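Local coordinates for vestitone reductase (Medicago sativa, PDB 2P4H), which catalyses the NADPH-dependent, stereospecific reduction of (3R)-vestitone to its 4-hydroxyisoflavan product, the penultimate step in making the defence compound medicarpin, at residues 16-19 with 20-24. Numbering follows the deposited sequence.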
loop_
_atom_site.group_PDB
_atom_site.type_symbol
_atom_site.label_atom_id
_atom_site.label_comp_id
_atom_site.label_asym_id
_atom_site.label_seq_id
_atom_site.Cartn_x
_atom_site.Cartn_y
_atom_site.Cartn_z
ATOM N N TRP A 16 2.795 0.920 -9.908
ATOM C CA TRP A 16 2.342 -0.420 -10.257
ATOM C C TRP A 16 0.853 -0.389 -10.586
ATOM O O TRP A 16 0.395 -1.063 -11.509
ATOM C CB TRP A 16 2.602 -1.421 -9.127
ATOM C CG TRP A 16 2.371 -2.817 -9.608
ATOM C CD1 TRP A 16 1.219 -3.546 -9.505
ATOM C CD2 TRP A 16 3.269 -3.597 -10.403
ATOM N NE1 TRP A 16 1.345 -4.731 -10.198
ATOM C CE2 TRP A 16 2.596 -4.784 -10.758
ATOM C CE3 TRP A 16 4.582 -3.401 -10.857
ATOM C CZ2 TRP A 16 3.190 -5.776 -11.548
ATOM C CZ3 TRP A 16 5.172 -4.383 -11.642
ATOM C CH2 TRP A 16 4.477 -5.555 -11.980
ATOM N N ILE A 17 0.097 0.402 -9.831
ATOM C CA ILE A 17 -1.333 0.522 -10.075
ATOM C C ILE A 17 -1.591 1.161 -11.445
ATOM O O ILE A 17 -2.528 0.771 -12.142
ATOM C CB ILE A 17 -2.012 1.330 -8.941
ATOM C CG1 ILE A 17 -2.129 0.440 -7.698
ATOM C CG2 ILE A 17 -3.386 1.829 -9.379
ATOM C CD1 ILE A 17 -2.763 1.116 -6.494
ATOM N N ILE A 18 -0.763 2.128 -11.838
ATOM C CA ILE A 18 -0.929 2.757 -13.148
ATOM C C ILE A 18 -0.691 1.699 -14.228
ATOM O O ILE A 18 -1.445 1.600 -15.196
ATOM C CB ILE A 18 0.058 3.932 -13.337
ATOM C CG1 ILE A 18 -0.373 5.106 -12.449
ATOM C CG2 ILE A 18 0.116 4.349 -14.807
ATOM C CD1 ILE A 18 0.543 6.300 -12.507
ATOM N N LYS A 19 0.361 0.906 -14.046
ATOM C CA LYS A 19 0.692 -0.167 -14.982
ATOM C C LYS A 19 -0.512 -1.101 -15.122
ATOM O O LYS A 19 -0.943 -1.429 -16.232
ATOM C CB LYS A 19 1.902 -0.944 -14.451
ATOM C CG LYS A 19 2.259 -2.200 -15.222
ATOM C CD LYS A 19 3.459 -2.885 -14.578
ATOM C CE LYS A 19 3.819 -4.194 -15.267
ATOM N NZ LYS A 19 2.766 -5.231 -15.109
ATOM N N SER A 20 -1.057 -1.512 -13.983
ATOM C CA SER A 20 -2.203 -2.410 -13.930
ATOM C C SER A 20 -3.448 -1.827 -14.595
ATOM O O SER A 20 -4.134 -2.510 -15.357
ATOM C CB SER A 20 -2.513 -2.752 -12.471
ATOM O OG SER A 20 -3.719 -3.484 -12.352
ATOM N N LEU A 21 -3.747 -0.569 -14.298
ATOM C CA LEU A 21 -4.916 0.079 -14.882
ATOM C C LEU A 21 -4.825 0.115 -16.403
ATOM O O LEU A 21 -5.799 -0.171 -17.098
ATOM C CB LEU A 21 -5.058 1.501 -14.334
ATOM C CG LEU A 21 -5.617 1.610 -12.913
ATOM C CD1 LEU A 21 -5.410 3.020 -12.379
ATOM C CD2 LEU A 21 -7.100 1.244 -12.923
ATOM N N LEU A 22 -3.652 0.462 -16.917
ATOM C CA LEU A 22 -3.464 0.530 -18.358
ATOM C C LEU A 22 -3.613 -0.849 -18.993
ATOM O O LEU A 22 -4.200 -0.983 -20.069
ATOM C CB LEU A 22 -2.094 1.132 -18.679
ATOM C CG LEU A 22 -1.921 2.616 -18.325
ATOM C CD1 LEU A 22 -0.476 3.026 -18.537
ATOM C CD2 LEU A 22 -2.849 3.470 -19.182
ATOM N N GLU A 23 -3.097 -1.877 -18.327
ATOM C CA GLU A 23 -3.191 -3.239 -18.846
ATOM C C GLU A 23 -4.636 -3.717 -18.870
ATOM O O GLU A 23 -5.013 -4.537 -19.710
ATOM C CB GLU A 23 -2.377 -4.207 -17.983
ATOM C CG GLU A 23 -0.916 -3.847 -17.829
ATOM C CD GLU A 23 -0.176 -4.815 -16.926
ATOM O OE1 GLU A 23 -0.779 -5.279 -15.935
ATOM O OE2 GLU A 23 1.007 -5.099 -17.202
ATOM N N ASN A 24 -5.444 -3.200 -17.948
ATOM C CA ASN A 24 -6.839 -3.599 -17.842
ATOM C C ASN A 24 -7.850 -2.751 -18.607
ATOM O O ASN A 24 -9.054 -2.847 -18.364
ATOM C CB ASN A 24 -7.231 -3.695 -16.366
ATOM C CG ASN A 24 -6.699 -4.959 -15.709
ATOM O OD1 ASN A 24 -7.161 -6.062 -16.003
ATOM N ND2 ASN A 24 -5.716 -4.807 -14.832
HETATM O O HOH W 1 0.406 -5.770 -13.490
#
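Lys19 crosses the side chain of Glu23, one helical turn further on. NZ meets OE2 of Glu23 at 2.7 Å in a salt bridge, from above the carboxylate plane. The lysine chain runs extended until chi4 (-66°), where it bends and turns NZ to Glu23. A water accepts from NZ of Lys19 and donates to OE1 of Glu23, so both carboxylate oxygens are engaged. On the way, CD of Lys19 lies 3.7 Å above one face of the Trp16 ring, near its rim. NE1 of Trp16 is hydrogen-bonded to OD1 of Asp228. A methionine in place of Lys19 would probably leave Glu23 without its cationic mate and the water without its donor. On the buried side, CG2 of Ile17 packs alongside CD1 of Leu21 at 3.8 Å, and both residues touch Phe79. Ile18 and Leu22 pair likewise, against Val28. At the helix end, Ser20 O accepts from Asn24 N and, at 2.8 Å, from Asn24 ND2, which come from opposite faces of its plane. Ser20 and Asn24 also touch helix 227-239. This is the first helix of a Rossmann beta-alpha-beta unit, whose N-terminal end carries the last of the glycine-rich residues predicted to bind NADP(+).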